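Local coordinates for OmpT protein (Vibrio cholerae serotype O1, PDB 6EHD) that probably acts as a non-specific diffusion porin, a beta-barrel channel through which small solutes and ions cross the outer membrane, at residues 275-278 with 282-285; 19-24 with 29-34; 138-141 with 146-149. The protein carries 1 engineered substitution. All coordinates share one frame; numbering follows the deposited sequence.

Contact 1 of 3, residues 275-278 with 282-285; sequences YKFA and RVYA
The guanidinium of Arg282 has the aliphatic CE of Lys276 over one face, 3.8 Å above its plane and offset toward the rim, while a water sits at its edge, in plane. That water accepts from Arg282 NE (3.0 Å) and donates to Ala278 O, a bridge that would limit swivelling of the group. The two basic chains run side by side, the lysine extended and the arginine bent at chi3 (67°), with Lys276 NZ 4.0 Å from Arg282 NH2. The polar end of Arg282 has a further partner, since NH1 is hydrogen-bonded to Tyr101 OH. On the other face of the hairpin the Phe277 ring carries Tyr275 CE2 over its centre, 3.7 Å above the plane; in return, Phe277 CD1 lies at the edge of the tyrosine ring. Val283 completes this cluster, its CG2 lying 4.0 Å from both Phe277 CE2 and Tyr275 CB. The backbones are held by two nearly straight bonds, Tyr275 N to Val283 O and Val283 N to Tyr275 O, each 2.9 Å, which make Tyr275-Val283 a hydrogen-bonded pair and Lys276-Arg282 a non-hydrogen-bonded one. Past them the pairing slips, because Phe277 and Ala278 together face the residue just before Arg282: a classic beta bulge where an antiparallel hairpin of the porin barrel approaches its short turn.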
# COMPACT_ATOMS: atom_id res chain seq x y z
N TYR A 275 -1.37 6.05 20.37
CA TYR A 275 -1.15 5.73 21.79
C TYR A 275 -1.30 4.23 21.94
O TYR A 275 -2.35 3.68 21.59
CB TYR A 275 -2.17 6.45 22.73
CG TYR A 275 -2.02 6.09 24.17
CD1 TYR A 275 -1.11 6.78 25.00
CD2 TYR A 275 -2.80 5.09 24.77
CE1 TYR A 275 -0.93 6.49 26.33
CE2 TYR A 275 -2.59 4.77 26.12
CZ TYR A 275 -1.72 5.49 26.91
OH TYR A 275 -1.47 5.18 28.25
N LYS A 276 -0.28 3.61 22.52
CA LYS A 276 -0.28 2.09 22.73
C LYS A 276 -0.66 1.73 24.17
O LYS A 276 0.01 2.13 25.12
CB LYS A 276 1.12 1.54 22.39
CG LYS A 276 1.38 1.60 20.88
CD LYS A 276 2.79 1.01 20.56
CE LYS A 276 3.12 1.05 19.09
NZ LYS A 276 4.34 0.26 18.77
N PHE A 277 -1.84 1.16 24.35
CA PHE A 277 -2.18 0.61 25.68
C PHE A 277 -1.26 -0.56 26.06
O PHE A 277 -0.84 -0.69 27.23
CB PHE A 277 -3.65 0.22 25.78
CG PHE A 277 -4.60 1.40 25.91
CD1 PHE A 277 -5.01 1.80 27.20
CD2 PHE A 277 -5.18 2.03 24.82
CE1 PHE A 277 -5.81 2.88 27.38
CE2 PHE A 277 -6.06 3.09 25.01
CZ PHE A 277 -6.40 3.50 26.28
N ALA A 278 -0.97 -1.40 25.08
CA ALA A 278 -0.18 -2.63 25.30
C ALA A 278 0.31 -3.07 23.95
O ALA A 278 -0.05 -2.51 22.94
CB ALA A 278 -1.02 -3.74 25.94
N ARG A 282 -4.01 -0.61 20.68
CA ARG A 282 -3.69 0.81 20.47
C ARG A 282 -4.84 1.59 19.92
O ARG A 282 -5.78 1.04 19.40
CB ARG A 282 -2.52 0.91 19.46
CG ARG A 282 -2.86 0.54 18.05
CD ARG A 282 -1.64 0.66 17.08
NE ARG A 282 -0.59 -0.31 17.38
CZ ARG A 282 0.46 -0.53 16.53
NH1 ARG A 282 0.60 0.19 15.39
NH2 ARG A 282 1.36 -1.50 16.82
N VAL A 283 -4.72 2.93 20.04
CA VAL A 283 -5.71 3.88 19.51
C VAL A 283 -4.96 5.03 18.79
O VAL A 283 -3.76 5.23 18.99
CB VAL A 283 -6.63 4.50 20.62
CG1 VAL A 283 -7.47 3.35 21.26
CG2 VAL A 283 -5.84 5.23 21.65
N TYR A 284 -5.71 5.71 17.97
CA TYR A 284 -5.12 6.82 17.20
C TYR A 284 -6.19 7.84 16.74
O TYR A 284 -7.38 7.50 16.57
CB TYR A 284 -4.39 6.24 15.92
CG TYR A 284 -5.03 5.05 15.27
CD1 TYR A 284 -4.79 3.76 15.71
CD2 TYR A 284 -5.95 5.20 14.27
CE1 TYR A 284 -5.42 2.65 15.18
CE2 TYR A 284 -6.56 4.08 13.67
CZ TYR A 284 -6.34 2.79 14.18
OH TYR A 284 -6.98 1.70 13.56
N ALA A 285 -5.73 9.09 16.49
CA ALA A 285 -6.60 10.12 16.00
C ALA A 285 -5.80 11.00 14.98
O ALA A 285 -4.61 11.31 15.27
CB ALA A 285 -7.04 11.02 17.17
O HOH W 1 -0.51 -1.87 19.90

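Contact 2 of 3, residues 19-24 with 29-34; sequences TELKFL and PTIGSG
Thr30 O takes two donors from the neighbouring strand: the N-H of Lys22 at 3.0 Å, bent to 156° at the hydrogen and tilted from the carbonyl plane, and a CA-H...O contact from Leu21 CA at 3.1 Å. Lys22 O is used similarly, receiving Thr30 N at 3.0 Å in the carbonyl plane together with a longer approach from the CA of Pro29. This reciprocal pair of N-H...O bonds identifies Lys22-Thr30 as hydrogen-bonded and the adjacent Leu21-Ile31 as non-hydrogen-bonded. On the side of Leu21 and Ile31 the packing is thin and apolar: the two side chains meet at a slant, methyl CD2 of Leu21 4.1 Å from Ile31 CG2. At the far end of the pairing, CB and CG of Pro29 lie against the CE2 corner of the Phe23 ring, each 3.8 Å away. The side of Lys22 and Thr30 is more polar. Ser33 holds OG between its backbone N and carbonyl carbon (chi1 57°), which directs the hydroxyl against Lys22 CD at 3.5 Å, with Glu20 CB a little farther off. Glu20 runs extended over Gly34, bringing OE1 to 3.3 Å from Gly34 CA, while its OE2 is hydrogen-bonded to Tyr284 OH of strand 281-291, beyond the intervening strand 314-324. Gly32, at phi 74°, adopts a left-handed conformation suited to glycine, and there the 29-34 segment leaves the regular pairing. Two pairs thus hold the end of an antiparallel beta hairpin, strands 9-24 and 30-47, in the wall of a porin barrel.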
# COMPACT_ATOMS: atom_id res chain seq x y z
N THR A 19 -12.08 -0.96 15.14
CA THR A 19 -13.26 -0.06 15.06
C THR A 19 -12.77 1.36 14.68
O THR A 19 -11.93 1.91 15.37
CB THR A 19 -13.90 -0.01 16.46
OG1 THR A 19 -14.32 -1.34 16.84
CG2 THR A 19 -15.08 0.93 16.53
N GLU A 20 -13.29 1.90 13.60
CA GLU A 20 -12.85 3.22 13.04
C GLU A 20 -14.08 4.09 12.69
O GLU A 20 -15.09 3.56 12.14
CB GLU A 20 -11.97 2.97 11.76
CG GLU A 20 -10.61 2.32 12.19
CD GLU A 20 -9.59 2.04 11.04
OE1 GLU A 20 -10.02 1.84 9.93
OE2 GLU A 20 -8.38 1.83 11.36
N LEU A 21 -14.00 5.38 13.04
CA LEU A 21 -15.00 6.40 12.71
C LEU A 21 -14.31 7.44 11.84
O LEU A 21 -13.23 7.94 12.24
CB LEU A 21 -15.42 7.07 13.98
CG LEU A 21 -16.15 6.11 14.96
CD1 LEU A 21 -15.21 5.39 15.91
CD2 LEU A 21 -17.20 6.87 15.81
N LYS A 22 -14.90 7.70 10.67
CA LYS A 22 -14.36 8.68 9.70
C LYS A 22 -15.32 9.88 9.49
O LYS A 22 -16.56 9.66 9.32
CB LYS A 22 -14.02 8.02 8.40
CG LYS A 22 -12.79 7.11 8.51
CD LYS A 22 -12.48 6.36 7.22
CE LYS A 22 -11.83 7.23 6.19
NZ LYS A 22 -11.44 6.37 5.05
N PHE A 23 -14.77 11.11 9.55
CA PHE A 23 -15.57 12.35 9.39
C PHE A 23 -15.02 13.11 8.19
O PHE A 23 -13.99 13.78 8.28
CB PHE A 23 -15.48 13.23 10.63
CG PHE A 23 -15.85 12.54 11.95
CD1 PHE A 23 -14.94 11.65 12.55
CD2 PHE A 23 -17.05 12.83 12.61
CE1 PHE A 23 -15.26 10.99 13.77
CE2 PHE A 23 -17.40 12.18 13.80
CZ PHE A 23 -16.51 11.26 14.40
N LEU A 24 -15.63 12.90 7.04
CA LEU A 24 -15.14 13.47 5.77
C LEU A 24 -15.91 14.79 5.47
O LEU A 24 -17.11 14.83 5.64
CB LEU A 24 -15.26 12.50 4.63
CG LEU A 24 -14.54 11.13 4.71
CD1 LEU A 24 -14.75 10.36 3.42
CD2 LEU A 24 -13.07 11.37 5.06
N PRO A 29 -20.84 11.18 9.75
CA PRO A 29 -19.88 10.18 10.26
C PRO A 29 -20.13 8.73 9.80
O PRO A 29 -21.24 8.28 9.76
CB PRO A 29 -20.03 10.29 11.78
CG PRO A 29 -20.75 11.52 12.04
CD PRO A 29 -21.48 11.95 10.82
N THR A 30 -19.06 8.00 9.49
CA THR A 30 -19.09 6.60 9.04
C THR A 30 -18.44 5.74 10.14
O THR A 30 -17.49 6.18 10.82
CB THR A 30 -18.33 6.60 7.69
OG1 THR A 30 -19.26 6.44 6.61
CG2 THR A 30 -17.20 5.63 7.61
N ILE A 31 -19.01 4.58 10.44
CA ILE A 31 -18.49 3.74 11.54
C ILE A 31 -18.23 2.40 10.85
O ILE A 31 -18.86 2.07 9.88
CB ILE A 31 -19.41 3.56 12.79
CG1 ILE A 31 -20.64 2.67 12.50
CG2 ILE A 31 -19.86 4.89 13.39
CD1 ILE A 31 -21.54 2.43 13.73
N GLY A 32 -17.36 1.58 11.35
CA GLY A 32 -17.16 0.33 10.55
C GLY A 32 -16.41 0.26 9.20
O GLY A 32 -16.49 -0.78 8.50
N SER A 33 -15.56 1.23 8.87
CA SER A 33 -14.55 1.00 7.75
C SER A 33 -13.31 0.21 8.22
O SER A 33 -12.40 -0.13 7.41
CB SER A 33 -14.11 2.35 7.13
OG SER A 33 -13.54 3.21 8.15
N GLY A 34 -13.23 -0.06 9.54
CA GLY A 34 -12.09 -0.78 10.10
C GLY A 34 -11.88 -2.16 9.50
O GLY A 34 -12.71 -3.03 9.80

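Contact 3 of 3, residues 138-141 with 146-149; sequences GFPE and QELA
The backbones of Gly138 and Leu148 run antiparallel but are directly bonded through just one N-H...O link, Gly138 N to Leu148 O at 2.9 Å. The bond is straight at the hydrogen (167°), yet it meets the carbonyl at a C=O...N angle of only 133°. In the place of the return bond stands a water, which accepts from Leu148 N at 3.0 Å and donates to Gly138 O at 2.6 Å; Gly138 O and Leu148 N stand 4.1 Å apart, consistent with strands beginning to part. With no side chain on Gly138, Leu148 CB can sit 4.0 Å from Gly138 N. Pro140 turns its CB toward the other segment and meets Gln146 O at 4.0 Å, and Glu147 CG, set anti to its carbonyl carbon (chi1 -55°), comes to 4.2 Å from Pro140 CB, a loose contact. The side chain of Gln146 starts away from 138-141, and its amide finds partners elsewhere: OE1 is hydrogen-bonded to Asn169 and NE2 to Leu113 O and Asp171. Phe139 also starts away, and its ring packs edge-to-face with Tyr137. Such water-mediated fraying fits the end of a beta hairpin, where strands 131-138 and 147-157 give way to their joining loop.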
# COMPACT_ATOMS: atom_id res chain seq x y z
N GLY A 138 3.28 -11.17 -12.02
CA GLY A 138 1.92 -11.63 -12.00
C GLY A 138 1.67 -12.41 -13.33
O GLY A 138 1.94 -11.88 -14.43
N PHE A 139 1.06 -13.58 -13.21
CA PHE A 139 0.61 -14.37 -14.43
C PHE A 139 -0.70 -13.85 -15.01
O PHE A 139 -1.74 -13.89 -14.30
CB PHE A 139 0.47 -15.84 -14.06
CG PHE A 139 1.77 -16.48 -13.71
CD1 PHE A 139 2.55 -17.09 -14.70
CD2 PHE A 139 2.22 -16.48 -12.41
CE1 PHE A 139 3.76 -17.70 -14.36
CE2 PHE A 139 3.41 -17.08 -12.07
CZ PHE A 139 4.19 -17.68 -13.04
N PRO A 140 -0.69 -13.28 -16.25
CA PRO A 140 -1.98 -12.83 -16.80
C PRO A 140 -2.67 -14.14 -17.23
O PRO A 140 -1.98 -15.12 -17.56
CB PRO A 140 -1.59 -11.93 -17.99
CG PRO A 140 -0.26 -12.41 -18.41
CD PRO A 140 0.43 -13.00 -17.19
N GLU A 141 -3.97 -14.28 -17.10
CA GLU A 141 -4.46 -15.66 -17.30
C GLU A 141 -5.31 -15.72 -18.52
O GLU A 141 -6.54 -15.66 -18.44
CB GLU A 141 -5.04 -16.26 -16.03
CG GLU A 141 -3.89 -16.86 -15.22
CD GLU A 141 -4.26 -17.19 -13.81
OE1 GLU A 141 -3.39 -17.73 -13.10
OE2 GLU A 141 -5.41 -16.92 -13.43
N GLN A 146 -4.48 -8.99 -14.64
CA GLN A 146 -3.51 -7.99 -15.16
C GLN A 146 -2.11 -8.52 -15.41
O GLN A 146 -1.67 -9.54 -14.81
CB GLN A 146 -3.46 -6.80 -14.17
CG GLN A 146 -4.79 -6.07 -13.99
CD GLN A 146 -4.73 -5.00 -12.87
OE1 GLN A 146 -3.76 -4.96 -12.10
NE2 GLN A 146 -5.77 -4.15 -12.78
N GLU A 147 -1.35 -7.83 -16.26
CA GLU A 147 0.10 -8.03 -16.32
C GLU A 147 0.80 -7.23 -15.19
O GLU A 147 0.39 -6.07 -14.94
CB GLU A 147 0.70 -7.55 -17.65
CG GLU A 147 0.04 -8.19 -18.90
CD GLU A 147 0.65 -7.73 -20.23
OE1 GLU A 147 1.69 -7.03 -20.26
OE2 GLU A 147 0.05 -8.05 -21.26
N LEU A 148 1.85 -7.79 -14.63
CA LEU A 148 2.65 -7.13 -13.54
C LEU A 148 4.07 -7.65 -13.50
O LEU A 148 4.34 -8.86 -13.50
CB LEU A 148 1.96 -7.35 -12.18
CG LEU A 148 2.58 -6.75 -10.92
CD1 LEU A 148 2.43 -5.23 -10.94
CD2 LEU A 148 1.96 -7.32 -9.69
N ALA A 149 5.01 -6.71 -13.39
CA ALA A 149 6.37 -7.03 -13.18
C ALA A 149 7.02 -5.86 -12.36
O ALA A 149 6.89 -4.68 -12.77
CB ALA A 149 7.11 -7.20 -14.53
O HOH W 2 2.72 -10.17 -16.18

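Overall arrangement
Along the chain the order is contact 2, contact 3, contact 1, each joining strands adjacent in sequence, as in the antiparallel meander of a porin. Contacts 1 and 2 lie on the same side of the chain's centre, their centres about 17 Å apart. Strand 314-324 pairs with both 9-24 and 281-291, closing the barrel, and a probable hydrogen bond between Tyr284 OH and Glu20 OE2 (2.6 Å) connects the two contacts across it. Contact 3 lies on the opposite side, its centre about 39 Å from that of contact 1 and about 34 Å from that of contact 2. Contacts 1 and 2 thus sit on hairpins flanking the barrel closure, contact 3 on a distant part of the wall.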